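Local coordinates for D-3-phosphoglycerate dehydrogenase-related protein (Vibrio cholerae, PDB 4S1V) that probably catalyses the NAD-dependent oxidation of D-3-phosphoglycerate, or of a related D-2-hydroxyacid, at residues C[16-21]-C[296-301]; C[43-48]-C[66-71]; C[218-223]-C[241-246]. All coordinates share one frame; numbering follows the deposited sequence.

Contact 1: C[16-21]-C[296-301]; sequences GLNAFQ and SYEIYF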
ATOM      1  N   GLY C  16     -14.864 -33.735 -12.139  1.00 28.97           N
ATOM      2  CA  GLY C  16     -15.453 -34.011 -10.833  1.00 28.42           C
ATOM      3  C   GLY C  16     -16.949 -33.796 -10.691  1.00 28.47           C
ATOM      4  O   GLY C  16     -17.511 -34.042  -9.620  1.00 28.28           O
ATOM      5  N   LEU C  17     -17.604 -33.332 -11.753  1.00 28.71           N
ATOM      6  CA  LEU C  17     -19.049 -33.075 -11.705  1.00 28.96           C
ATOM      7  C   LEU C  17     -19.847 -34.377 -11.761  1.00 30.06           C
ATOM      8  O   LEU C  17     -19.376 -35.366 -12.326  1.00 29.84           O
ATOM      9  CB  LEU C  17     -19.474 -32.171 -12.863  1.00 27.58           C
ATOM     10  CG  LEU C  17     -18.788 -30.813 -13.043  1.00 26.38           C
ATOM     11  CD1 LEU C  17     -19.265 -30.159 -14.325  1.00 26.22           C
ATOM     12  CD2 LEU C  17     -19.032 -29.901 -11.846  1.00 26.57           C
ATOM     13  N   ASN C  18     -21.055 -34.367 -11.186  1.00 31.00           N
ATOM     14  CA  ASN C  18     -22.006 -35.477 -11.328  1.00 31.70           C
ATOM     15  C   ASN C  18     -22.272 -35.784 -12.787  1.00 32.06           C
ATOM     16  O   ASN C  18     -22.391 -36.945 -13.180  1.00 32.76           O
ATOM     17  CB  ASN C  18     -23.347 -35.160 -10.655  1.00 32.12           C
ATOM     18  CG  ASN C  18     -23.240 -35.053  -9.152  1.00 32.38           C
ATOM     19  OD1 ASN C  18     -22.357 -35.642  -8.535  1.00 32.56           O
ATOM     20  ND2 ASN C  18     -24.141 -34.288  -8.555  1.00 33.23           N
ATOM     21  N   ALA C  19     -22.363 -34.725 -13.586  1.00 31.82           N
ATOM     22  CA  ALA C  19     -22.660 -34.852 -15.004  1.00 31.28           C
ATOM     23  C   ALA C  19     -21.593 -35.629 -15.788  1.00 31.95           C
ATOM     24  O   ALA C  19     -21.892 -36.193 -16.837  1.00 31.77           O
ATOM     25  CB  ALA C  19     -22.885 -33.480 -15.614  1.00 29.74           C
ATOM     26  N   PHE C  20     -20.363 -35.667 -15.274  1.00 32.21           N
ATOM     27  CA  PHE C  20     -19.262 -36.354 -15.955  1.00 33.40           C
ATOM     28  C   PHE C  20     -19.495 -37.858 -16.104  1.00 36.09           C
ATOM     29  O   PHE C  20     -19.026 -38.460 -17.070  1.00 36.39           O
ATOM     30  CB  PHE C  20     -17.926 -36.092 -15.254  1.00 32.49           C
ATOM     31  CG  PHE C  20     -16.722 -36.302 -16.137  1.00 31.82           C
ATOM     32  CD1 PHE C  20     -16.333 -35.330 -17.059  1.00 31.46           C
ATOM     33  CD2 PHE C  20     -15.965 -37.467 -16.038  1.00 31.57           C
ATOM     34  CE1 PHE C  20     -15.221 -35.518 -17.867  1.00 31.93           C
ATOM     35  CE2 PHE C  20     -14.849 -37.661 -16.844  1.00 31.55           C
ATOM     36  CZ  PHE C  20     -14.474 -36.686 -17.755  1.00 32.28           C
ATOM     37  N   GLN C  21     -20.226 -38.457 -15.163  1.00 40.14           N
ATOM     38  CA  GLN C  21     -20.551 -39.889 -15.237  1.00 44.10           C
ATOM     39  C   GLN C  21     -21.413 -40.245 -16.441  1.00 42.95           C
ATOM     40  O   GLN C  21     -21.384 -41.386 -16.905  1.00 43.43           O
ATOM     41  CB  GLN C  21     -21.200 -40.394 -13.942  1.00 46.62           C
ATOM     42  CG  GLN C  21     -20.192 -40.878 -12.903  1.00 51.91           C
ATOM     43  CD  GLN C  21     -19.273 -41.977 -13.428  1.00 55.05           C
ATOM     44  OE1 GLN C  21     -19.732 -42.999 -13.953  1.00 54.59           O
ATOM     45  NE2 GLN C  21     -17.966 -41.769 -13.287  1.00 56.56           N
ATOM     46  N   SER C 296     -24.508 -24.302 -11.551  1.00 23.11           N
ATOM     47  CA  SER C 296     -24.437 -23.831 -12.940  1.00 22.62           C
ATOM     48  C   SER C 296     -23.675 -24.797 -13.879  1.00 21.59           C
ATOM     49  O   SER C 296     -24.175 -25.154 -14.950  1.00 20.70           O
ATOM     50  CB  SER C 296     -23.821 -22.432 -12.980  1.00 22.37           C
ATOM     51  OG  SER C 296     -23.810 -21.920 -14.297  1.00 23.73           O
ATOM     52  N   TYR C 297     -22.481 -25.217 -13.464  1.00 20.73           N
ATOM     53  CA  TYR C 297     -21.695 -26.216 -14.208  1.00 21.23           C
ATOM     54  C   TYR C 297     -22.389 -27.577 -14.325  1.00 21.44           C
ATOM     55  O   TYR C 297     -22.275 -28.238 -15.362  1.00 21.33           O
ATOM     56  CB  TYR C 297     -20.305 -26.402 -13.589  1.00 20.49           C
ATOM     57  CG  TYR C 297     -19.184 -25.590 -14.233  1.00 20.95           C
ATOM     58  CD1 TYR C 297     -19.392 -24.272 -14.666  1.00 21.20           C
ATOM     59  CD2 TYR C 297     -17.898 -26.135 -14.372  1.00 20.65           C
ATOM     60  CE1 TYR C 297     -18.360 -23.533 -15.245  1.00 21.53           C
ATOM     61  CE2 TYR C 297     -16.861 -25.403 -14.936  1.00 21.00           C
ATOM     62  CZ  TYR C 297     -17.091 -24.101 -15.371  1.00 21.29           C
ATOM     63  OH  TYR C 297     -16.062 -23.369 -15.938  1.00 21.71           O
ATOM     64  N   GLU C 298     -23.099 -28.005 -13.279  1.00 21.27           N
ATOM     65  CA  GLU C 298     -23.823 -29.277 -13.373  1.00 21.94           C
ATOM     66  C   GLU C 298     -24.898 -29.192 -14.462  1.00 22.88           C
ATOM     67  O   GLU C 298     -25.050 -30.125 -15.261  1.00 23.57           O
ATOM     68  CB  GLU C 298     -24.423 -29.727 -12.033  1.00 22.08           C
ATOM     69  CG  GLU C 298     -23.424 -30.196 -10.980  1.00 22.69           C
ATOM     70  CD  GLU C 298     -22.770 -31.547 -11.262  1.00 22.82           C
ATOM     71  OE1 GLU C 298     -23.003 -32.160 -12.325  1.00 22.10           O
ATOM     72  OE2 GLU C 298     -21.999 -32.003 -10.393  1.00 23.55           O
ATOM     73  N   ILE C 299     -25.610 -28.061 -14.504  1.00 22.71           N
ATOM     74  CA  ILE C 299     -26.644 -27.814 -15.512  1.00 22.80           C
ATOM     75  C   ILE C 299     -26.035 -27.780 -16.918  1.00 23.20           C
ATOM     76  O   ILE C 299     -26.499 -28.484 -17.821  1.00 22.98           O
ATOM     77  CB  ILE C 299     -27.423 -26.510 -15.199  1.00 22.91           C
ATOM     78  CG1 ILE C 299     -28.319 -26.706 -13.964  1.00 22.38           C
ATOM     79  CG2 ILE C 299     -28.239 -26.044 -16.398  1.00 22.50           C
ATOM     80  CD1 ILE C 299     -28.547 -25.441 -13.163  1.00 21.97           C
ATOM     81  N   TYR C 300     -24.991 -26.970 -17.094  1.00 23.11           N
ATOM     82  CA  TYR C 300     -24.324 -26.836 -18.391  1.00 23.98           C
ATOM     83  C   TYR C 300     -23.896 -28.172 -18.973  1.00 23.89           C
ATOM     84  O   TYR C 300     -24.168 -28.480 -20.133  1.00 23.52           O
ATOM     85  CB  TYR C 300     -23.086 -25.944 -18.289  1.00 23.42           C
ATOM     86  CG  TYR C 300     -23.376 -24.472 -18.301  1.00 24.26           C
ATOM     87  CD1 TYR C 300     -24.312 -23.924 -19.184  1.00 24.90           C
ATOM     88  CD2 TYR C 300     -22.696 -23.618 -17.453  1.00 25.30           C
ATOM     89  CE1 TYR C 300     -24.569 -22.562 -19.195  1.00 25.68           C
ATOM     90  CE2 TYR C 300     -22.943 -22.255 -17.460  1.00 26.26           C
ATOM     91  CZ  TYR C 300     -23.877 -21.733 -18.325  1.00 25.45           C
ATOM     92  OH  TYR C 300     -24.096 -20.379 -18.314  1.00 26.26           O
ATOM     93  N   PHE C 301     -23.212 -28.952 -18.152  1.00 23.41           N
ATOM     94  CA  PHE C 301     -22.604 -30.164 -18.634  1.00 24.27           C
ATOM     95  C   PHE C 301     -23.582 -31.338 -18.699  1.00 24.47           C
ATOM     96  O   PHE C 301     -23.451 -32.178 -19.579  1.00 25.43           O
ATOM     97  CB  PHE C 301     -21.304 -30.447 -17.872  1.00 23.73           C
ATOM     98  CG  PHE C 301     -20.233 -29.418 -18.145  1.00 23.80           C
ATOM     99  CD1 PHE C 301     -19.447 -29.497 -19.297  1.00 23.64           C
ATOM    100  CD2 PHE C 301     -20.048 -28.339 -17.289  1.00 23.95           C
ATOM    101  CE1 PHE C 301     -18.476 -28.543 -19.567  1.00 23.09           C
ATOM    102  CE2 PHE C 301     -19.076 -27.377 -17.553  1.00 23.73           C
ATOM    103  CZ  PHE C 301     -18.292 -27.479 -18.698  1.00 23.64           C
TER
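Ala19 and Glu298 mark the closest backbone approach, CA to CA 5.9 Å, where the loop 16-21 meets a turn of helix 294-312. From Asn18 onward the loop takes helical backbone angles, and Phe20 N bonds back to Leu17 O. The NH groups of Asn18 and Ala19 point to Glu298, which takes both of them. Asn18 N donates to Glu298 OE2 over 2.7 Å and Ala19 N to Glu298 OE1 over 2.9 Å, each oxygen using its syn lone pair. The glutamate chain is bent at its second torsion (chi2 -72°), which folds the carboxylate across to the loop. The Asn18 side chain crosses it at about a right angle, its amide plane 29° from that of the carboxylate, with Asn18 CB 3.4 Å from Glu298 OE2.

Beside this polar grip lies an apolar one. Leu17 CD1 touches Phe301 CD2 obliquely at 3.6 Å and lies 4.0 Å from Tyr297 CB. Ala19 CB rests against Phe301 CB at 4.1 Å, while Phe301 CE2 stands over one face of the Tyr297 ring, toward its rim. Leu141 of the second subunit packs on both Leu17 and Tyr297, so this patch continues into the subunit interface.

With two main-chain NH groups on its two oxygens and a salt bridge from Lys294 to OE2, the Glu298 carboxylate is fixed in rotation and probably stays ionised, tying the late helix to a loop near the start of the chain.

Contact 2: C[43-48]-C[66-71]; sequences ERLKPF and AHLPNL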
ATOM      1  N   GLU C  43      -3.645 -29.075 -34.193  1.00 42.33           N
ATOM      2  CA  GLU C  43      -2.783 -30.221 -33.901  1.00 44.78           C
ATOM      3  C   GLU C  43      -3.271 -31.007 -32.687  1.00 44.30           C
ATOM      4  O   GLU C  43      -3.137 -32.228 -32.641  1.00 47.53           O
ATOM      5  CB  GLU C  43      -1.318 -29.795 -33.730  1.00 48.75           C
ATOM      6  CG  GLU C  43      -0.663 -29.257 -35.003  1.00 51.42           C
ATOM      7  CD  GLU C  43      -0.923 -30.126 -36.227  1.00 53.11           C
ATOM      8  OE1 GLU C  43      -0.581 -31.329 -36.197  1.00 55.70           O
ATOM      9  OE2 GLU C  43      -1.471 -29.606 -37.223  1.00 52.66           O
ATOM     10  N   ARG C  44      -3.846 -30.300 -31.719  1.00 42.88           N
ATOM     11  CA  ARG C  44      -4.362 -30.918 -30.499  1.00 42.63           C
ATOM     12  C   ARG C  44      -5.688 -31.664 -30.730  1.00 40.94           C
ATOM     13  O   ARG C  44      -5.897 -32.754 -30.188  1.00 39.92           O
ATOM     14  CB  ARG C  44      -4.498 -29.854 -29.403  1.00 43.72           C
ATOM     15  CG  ARG C  44      -5.341 -30.235 -28.198  1.00 45.85           C
ATOM     16  CD  ARG C  44      -5.449 -29.080 -27.210  1.00 47.05           C
ATOM     17  NE  ARG C  44      -4.178 -28.795 -26.546  1.00 48.13           N
ATOM     18  CZ  ARG C  44      -4.002 -27.864 -25.611  1.00 50.94           C
ATOM     19  NH1 ARG C  44      -5.021 -27.108 -25.211  1.00 50.81           N
ATOM     20  NH2 ARG C  44      -2.803 -27.690 -25.070  1.00 50.74           N
ATOM     21  N   LEU C  45      -6.558 -31.088 -31.558  1.00 39.40           N
ATOM     22  CA  LEU C  45      -7.926 -31.594 -31.724  1.00 39.06           C
ATOM     23  C   LEU C  45      -8.144 -32.570 -32.889  1.00 39.12           C
ATOM     24  O   LEU C  45      -9.256 -33.082 -33.064  1.00 37.06           O
ATOM     25  CB  LEU C  45      -8.922 -30.423 -31.822  1.00 38.31           C
ATOM     26  CG  LEU C  45      -8.959 -29.417 -30.661  1.00 37.80           C
ATOM     27  CD1 LEU C  45      -9.905 -28.260 -30.963  1.00 36.86           C
ATOM     28  CD2 LEU C  45      -9.322 -30.089 -29.347  1.00 37.48           C
ATOM     29  N   LYS C  46      -7.097 -32.833 -33.676  1.00 39.68           N
ATOM     30  CA  LYS C  46      -7.222 -33.713 -34.847  1.00 39.77           C
ATOM     31  C   LYS C  46      -7.988 -35.028 -34.602  1.00 38.83           C
ATOM     32  O   LYS C  46      -8.939 -35.311 -35.332  1.00 38.53           O
ATOM     33  CB  LYS C  46      -5.871 -33.983 -35.525  1.00 40.74           C
ATOM     34  CG  LYS C  46      -5.510 -32.940 -36.566  1.00 42.78           C
ATOM     35  CD  LYS C  46      -4.883 -33.560 -37.799  1.00 42.86           C
ATOM     36  CE  LYS C  46      -4.415 -32.485 -38.777  1.00 43.58           C
ATOM     37  NZ  LYS C  46      -5.521 -31.704 -39.407  1.00 40.18           N
ATOM     38  N   PRO C  47      -7.600 -35.813 -33.569  1.00 37.68           N
ATOM     39  CA  PRO C  47      -8.228 -37.133 -33.397  1.00 37.81           C
ATOM     40  C   PRO C  47      -9.656 -37.107 -32.824  1.00 38.13           C
ATOM     41  O   PRO C  47     -10.268 -38.167 -32.657  1.00 38.22           O
ATOM     42  CB  PRO C  47      -7.291 -37.834 -32.411  1.00 37.66           C
ATOM     43  CG  PRO C  47      -6.746 -36.726 -31.583  1.00 38.12           C
ATOM     44  CD  PRO C  47      -6.581 -35.564 -32.529  1.00 37.80           C
ATOM     45  N   PHE C  48     -10.184 -35.922 -32.527  1.00 37.02           N
ATOM     46  CA  PHE C  48     -11.476 -35.833 -31.845  1.00 35.24           C
ATOM     47  C   PHE C  48     -12.674 -35.768 -32.782  1.00 34.15           C
ATOM     48  O   PHE C  48     -12.629 -35.130 -33.831  1.00 33.94           O
ATOM     49  CB  PHE C  48     -11.486 -34.680 -30.844  1.00 34.31           C
ATOM     50  CG  PHE C  48     -10.594 -34.913 -29.659  1.00 33.66           C
ATOM     51  CD1 PHE C  48     -10.963 -35.807 -28.662  1.00 33.65           C
ATOM     52  CD2 PHE C  48      -9.376 -34.251 -29.547  1.00 33.85           C
ATOM     53  CE1 PHE C  48     -10.138 -36.025 -27.570  1.00 34.60           C
ATOM     54  CE2 PHE C  48      -8.547 -34.465 -28.459  1.00 33.30           C
ATOM     55  CZ  PHE C  48      -8.926 -35.351 -27.471  1.00 33.40           C
ATOM     56  N   ALA C  66     -11.868 -26.083 -41.145  1.00 34.84           N
ATOM     57  CA  ALA C  66     -11.184 -26.529 -42.360  1.00 34.70           C
ATOM     58  C   ALA C  66     -10.155 -27.620 -42.076  1.00 35.06           C
ATOM     59  O   ALA C  66      -9.885 -28.454 -42.940  1.00 35.75           O
ATOM     60  CB  ALA C  66     -10.533 -25.353 -43.078  1.00 33.35           C
ATOM     61  N   HIS C  67      -9.605 -27.628 -40.862  1.00 34.41           N
ATOM     62  CA  HIS C  67      -8.492 -28.519 -40.534  1.00 35.28           C
ATOM     63  C   HIS C  67      -8.784 -29.572 -39.506  1.00 36.21           C
ATOM     64  O   HIS C  67      -7.861 -30.156 -38.919  1.00 37.06           O
ATOM     65  CB  HIS C  67      -7.281 -27.693 -40.142  1.00 34.75           C
ATOM     66  CG  HIS C  67      -6.795 -26.802 -41.244  1.00 35.23           C
ATOM     67  ND1 HIS C  67      -6.123 -27.278 -42.308  1.00 35.08           N
ATOM     68  CD2 HIS C  67      -6.936 -25.431 -41.445  1.00 35.00           C
ATOM     69  CE1 HIS C  67      -5.836 -26.266 -43.142  1.00 35.99           C
ATOM     70  NE2 HIS C  67      -6.331 -25.133 -42.611  1.00 36.23           N
ATOM     71  N   LEU C  68     -10.068 -29.828 -39.278  1.00 35.44           N
ATOM     72  CA  LEU C  68     -10.494 -30.869 -38.349  1.00 35.79           C
ATOM     73  C   LEU C  68     -11.538 -31.787 -39.006  1.00 35.61           C
ATOM     74  O   LEU C  68     -12.733 -31.704 -38.687  1.00 35.00           O
ATOM     75  CB  LEU C  68     -11.020 -30.255 -37.044  1.00 34.46           C
ATOM     76  CG  LEU C  68     -10.022 -29.508 -36.145  1.00 34.76           C
ATOM     77  CD1 LEU C  68     -10.741 -28.802 -35.005  1.00 34.21           C
ATOM     78  CD2 LEU C  68      -8.946 -30.439 -35.601  1.00 34.60           C
ATOM     79  N   PRO C  69     -11.083 -32.674 -39.922  1.00 36.65           N
ATOM     80  CA  PRO C  69     -11.980 -33.524 -40.722  1.00 36.32           C
ATOM     81  C   PRO C  69     -12.680 -34.655 -39.954  1.00 35.87           C
ATOM     82  O   PRO C  69     -13.700 -35.169 -40.422  1.00 36.87           O
ATOM     83  CB  PRO C  69     -11.047 -34.105 -41.790  1.00 36.04           C
ATOM     84  CG  PRO C  69      -9.712 -34.128 -41.136  1.00 35.52           C
ATOM     85  CD  PRO C  69      -9.669 -32.890 -40.291  1.00 36.52           C
ATOM     86  N   ASN C  70     -12.140 -35.053 -38.805  1.00 34.74           N
ATOM     87  CA  ASN C  70     -12.796 -36.081 -37.989  1.00 35.38           C
ATOM     88  C   ASN C  70     -13.912 -35.533 -37.086  1.00 34.52           C
ATOM     89  O   ASN C  70     -14.673 -36.301 -36.504  1.00 34.43           O
ATOM     90  CB  ASN C  70     -11.778 -36.863 -37.152  1.00 35.11           C
ATOM     91  CG  ASN C  70     -10.680 -37.483 -37.993  1.00 37.30           C
ATOM     92  OD1 ASN C  70     -10.922 -37.982 -39.092  1.00 37.28           O
ATOM     93  ND2 ASN C  70      -9.458 -37.459 -37.470  1.00 37.21           N
ATOM     94  N   LEU C  71     -14.001 -34.209 -36.973  1.00 33.65           N
ATOM     95  CA  LEU C  71     -15.026 -33.575 -36.139  1.00 33.40           C
ATOM     96  C   LEU C  71     -16.430 -33.750 -36.719  1.00 33.04           C
ATOM     97  O   LEU C  71     -16.693 -33.360 -37.854  1.00 33.92           O
ATOM     98  CB  LEU C  71     -14.718 -32.083 -35.946  1.00 31.92           C
ATOM     99  CG  LEU C  71     -15.584 -31.294 -34.953  1.00 31.82           C
ATOM    100  CD1 LEU C  71     -15.525 -31.888 -33.551  1.00 30.85           C
ATOM    101  CD2 LEU C  71     -15.194 -29.822 -34.937  1.00 31.22           C
TER
HETATM  102  O   HOH W   1     -10.320 -33.801 -37.058  1.00 36.71           O
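The Asn70 amide presents ND2 to the carbonyl oxygen of Lys46 at 3.1 Å; the donor stands above the carbonyl plane, 41° out of it, and the oxygen lies 20° off the amide plane. The Phe48 ring meets Leu45 CA of its own turn at its edge and makes a cation-pi contact with Lys3. A water strengthens the Asn70 link, giving a hydrogen to Lys46 O (2.7 Å) and accepting one from Asn70 N (2.8 Å), so that the Lys46 oxygen has two donors. The Lys46 side chain makes a second bond across the contact: bent at chi2 and again at chi4 (-68°), it brings NZ to 2.8 Å from His67 O. Leu68 supplies the apolar part. Its CD2 presses on the Leu45-Lys46 peptide, 3.5 Å from Leu45 C, and lies 3.8 Å from Leu45 CB; Leu45 in turn packs on Leu51 and Ala5 of the sheet.

Both segments contain a type I turn, Leu45 to Phe48 and Leu68 to Leu71. The contact thus joins two successive helix-to-strand connections, leading into 50-53 and 73-76, neighbouring strands in the parallel sheet of the flavodoxin-like domain of this dehydrogenase family.

Contact 3: C[218-223]-C[241-246]; sequences GIVTKQ and ELVESG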
ATOM      1  N   GLY C 218     -20.974  -1.184 -28.657  1.00 28.49           N
ATOM      2  CA  GLY C 218     -20.630   0.205 -28.371  1.00 26.06           C
ATOM      3  C   GLY C 218     -21.806   1.081 -27.968  1.00 25.66           C
ATOM      4  O   GLY C 218     -21.765   2.303 -28.146  1.00 23.94           O
ATOM      5  N   ILE C 219     -22.854   0.465 -27.420  1.00 25.00           N
ATOM      6  CA  ILE C 219     -24.047   1.216 -27.019  1.00 25.27           C
ATOM      7  C   ILE C 219     -23.805   2.160 -25.823  1.00 25.26           C
ATOM      8  O   ILE C 219     -24.433   3.210 -25.722  1.00 25.97           O
ATOM      9  CB  ILE C 219     -25.280   0.301 -26.802  1.00 24.94           C
ATOM     10  CG1 ILE C 219     -26.570   1.134 -26.865  1.00 24.92           C
ATOM     11  CG2 ILE C 219     -25.153  -0.501 -25.511  1.00 25.02           C
ATOM     12  CD1 ILE C 219     -27.816   0.342 -27.180  1.00 24.37           C
ATOM     13  N   VAL C 220     -22.895   1.787 -24.927  1.00 24.75           N
ATOM     14  CA  VAL C 220     -22.409   2.727 -23.918  1.00 25.00           C
ATOM     15  C   VAL C 220     -21.216   3.489 -24.510  1.00 25.26           C
ATOM     16  O   VAL C 220     -20.213   2.889 -24.889  1.00 24.84           O
ATOM     17  CB  VAL C 220     -22.014   2.034 -22.587  1.00 24.87           C
ATOM     18  CG1 VAL C 220     -21.692   3.079 -21.528  1.00 24.20           C
ATOM     19  CG2 VAL C 220     -23.126   1.106 -22.099  1.00 24.33           C
ATOM     20  N   THR C 221     -21.348   4.810 -24.611  1.00 26.42           N
ATOM     21  CA  THR C 221     -20.278   5.661 -25.137  1.00 25.97           C
ATOM     22  C   THR C 221     -19.464   6.242 -23.991  1.00 27.17           C
ATOM     23  O   THR C 221     -19.928   6.239 -22.841  1.00 26.39           O
ATOM     24  CB  THR C 221     -20.837   6.850 -25.944  1.00 25.58           C
ATOM     25  OG1 THR C 221     -21.516   7.752 -25.053  1.00 24.03           O
ATOM     26  CG2 THR C 221     -21.788   6.369 -27.054  1.00 24.67           C
ATOM     27  N   LYS C 222     -18.268   6.751 -24.307  1.00 26.29           N
ATOM     28  CA  LYS C 222     -17.445   7.459 -23.326  1.00 26.93           C
ATOM     29  C   LYS C 222     -18.219   8.633 -22.722  1.00 27.29           C
ATOM     30  O   LYS C 222     -18.115   8.905 -21.525  1.00 27.42           O
ATOM     31  CB  LYS C 222     -16.133   7.958 -23.955  1.00 26.40           C
ATOM     32  CG  LYS C 222     -15.174   8.582 -22.954  1.00 26.09           C
ATOM     33  CD  LYS C 222     -13.888   9.044 -23.619  1.00 25.96           C
ATOM     34  CE  LYS C 222     -12.784   9.223 -22.593  1.00 24.67           C
ATOM     35  NZ  LYS C 222     -11.470   9.446 -23.258  1.00 24.79           N
ATOM     36  N   GLN C 223     -18.998   9.311 -23.559  1.00 28.77           N
ATOM     37  CA  GLN C 223     -19.840  10.427 -23.125  1.00 29.83           C
ATOM     38  C   GLN C 223     -20.887   9.987 -22.091  1.00 27.77           C
ATOM     39  O   GLN C 223     -21.148  10.700 -21.129  1.00 27.90           O
ATOM     40  CB  GLN C 223     -20.480  11.129 -24.337  1.00 32.63           C
ATOM     41  CG  GLN C 223     -19.481  11.858 -25.246  1.00 36.00           C
ATOM     42  CD  GLN C 223     -18.865  10.986 -26.357  1.00 39.99           C
ATOM     43  OE1 GLN C 223     -18.640   9.774 -26.197  1.00 40.04           O
ATOM     44  NE2 GLN C 223     -18.573  11.619 -27.494  1.00 39.78           N
ATOM     45  N   GLU C 241     -17.619  -5.328 -24.877  1.00 25.74           N
ATOM     46  CA  GLU C 241     -17.861  -4.692 -26.180  1.00 26.71           C
ATOM     47  C   GLU C 241     -19.181  -3.886 -26.277  1.00 26.65           C
ATOM     48  O   GLU C 241     -19.418  -3.177 -27.267  1.00 26.85           O
ATOM     49  CB  GLU C 241     -17.780  -5.742 -27.292  1.00 28.59           C
ATOM     50  CG  GLU C 241     -16.424  -6.435 -27.414  1.00 30.21           C
ATOM     51  CD  GLU C 241     -16.302  -7.731 -26.607  1.00 32.05           C
ATOM     52  OE1 GLU C 241     -17.053  -7.933 -25.624  1.00 31.27           O
ATOM     53  OE2 GLU C 241     -15.435  -8.566 -26.963  1.00 33.37           O
ATOM     54  N   LEU C 242     -20.029  -3.994 -25.252  1.00 25.42           N
ATOM     55  CA  LEU C 242     -21.195  -3.108 -25.102  1.00 24.78           C
ATOM     56  C   LEU C 242     -20.765  -1.665 -24.883  1.00 24.94           C
ATOM     57  O   LEU C 242     -21.521  -0.729 -25.153  1.00 24.87           O
ATOM     58  CB  LEU C 242     -22.051  -3.542 -23.912  1.00 23.81           C
ATOM     59  CG  LEU C 242     -22.791  -4.876 -24.003  1.00 23.86           C
ATOM     60  CD1 LEU C 242     -23.364  -5.266 -22.648  1.00 23.03           C
ATOM     61  CD2 LEU C 242     -23.899  -4.820 -25.047  1.00 23.14           C
ATOM     62  N   VAL C 243     -19.545  -1.505 -24.379  1.00 24.76           N
ATOM     63  CA  VAL C 243     -18.995  -0.210 -24.015  1.00 25.02           C
ATOM     64  C   VAL C 243     -17.914   0.163 -25.023  1.00 25.48           C
ATOM     65  O   VAL C 243     -17.045  -0.646 -25.346  1.00 25.33           O
ATOM     66  CB  VAL C 243     -18.407  -0.235 -22.584  1.00 24.32           C
ATOM     67  CG1 VAL C 243     -17.895   1.141 -22.169  1.00 24.38           C
ATOM     68  CG2 VAL C 243     -19.449  -0.738 -21.592  1.00 24.22           C
ATOM     69  N   GLU C 244     -18.001   1.387 -25.531  1.00 26.60           N
ATOM     70  CA  GLU C 244     -17.030   1.937 -26.471  1.00 28.32           C
ATOM     71  C   GLU C 244     -15.597   1.566 -26.091  1.00 27.80           C
ATOM     72  O   GLU C 244     -15.185   1.752 -24.948  1.00 26.87           O
ATOM     73  CB  GLU C 244     -17.201   3.456 -26.525  1.00 29.10           C
ATOM     74  CG  GLU C 244     -16.164   4.190 -27.349  1.00 31.61           C
ATOM     75  CD  GLU C 244     -16.238   5.696 -27.161  1.00 33.04           C
ATOM     76  OE1 GLU C 244     -17.356   6.240 -27.039  1.00 32.41           O
ATOM     77  OE2 GLU C 244     -15.166   6.333 -27.128  1.00 36.25           O
ATOM     78  N   SER C 245     -14.846   1.056 -27.066  1.00 28.01           N
ATOM     79  CA  SER C 245     -13.507   0.513 -26.837  1.00 28.14           C
ATOM     80  C   SER C 245     -12.571   1.473 -26.109  1.00 26.94           C
ATOM     81  O   SER C 245     -12.354   2.598 -26.561  1.00 27.73           O
ATOM     82  CB  SER C 245     -12.875   0.078 -28.163  1.00 29.28           C
ATOM     83  OG  SER C 245     -11.508  -0.244 -27.975  1.00 31.39           O
ATOM     84  N   GLY C 246     -12.040   1.018 -24.977  1.00 25.43           N
ATOM     85  CA  GLY C 246     -11.094   1.793 -24.173  1.00 23.85           C
ATOM     86  C   GLY C 246     -11.721   2.824 -23.244  1.00 22.97           C
ATOM     87  O   GLY C 246     -11.052   3.356 -22.354  1.00 22.23           O
TER
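Glu241 offers its carbonyl oxygen to Gly218 N, 2.9 Å away, opening the contact. Next, Leu242 O accepts Val220 N, also at 2.9 Å. Val243 then pairs with Val220 in a single parallel beta bridge: the two valines lie side by side and point the same way, with Val243 CG2 3.9 Å from Val220 CB, and Val243 CA makes a CH...O contact of 3.4 Å to Val220 O. That same oxygen receives Glu244 N in a short bond of 2.7 Å.

Glu244 also contributes its side chain. Fully extended, with CG anti to the backbone N (chi1 174°), it runs along Thr221 to place OE1 2.9 Å from Lys222 N, which approaches from above the carboxylate plane, 63° out of it. Lys222 is the first residue of helix 222-226, after its N-cap Thr221, and its amine goes elsewhere, to Ser250 and to Asp27 of the third subunit. Gly246 is the N-cap of helix 247-254. The bridge thus joins the lead-ins of two successive helices in the NAD-binding Rossmann domain, while Val220 and Val243 both pack on Leu208 of strand 205-208 and Val220 also touches Trp153 of strand 150-153.

Overall arrangement
Contacts 1 and 2 belong to the domain built round the five-stranded sheet, their centres 25 Å apart, whereas contact 3 lies in the Rossmann domain, across the chain's centre from contact 1. Contact 1 is buried and spans nearly the whole chain, returning the last helix to the first domain. The other two, only partly buried, close short loops: contact 2 joins two helix-to-strand turns, contact 3 two strand-to-helix lead-ins. A glutamate takes two backbone NH groups in contact 1 and one in contact 3, there beside a parallel backbone bridge; contact 2 relies on a lysine, an asparagine and a water. Other subunits reach contacts 1 and 3 but not 2.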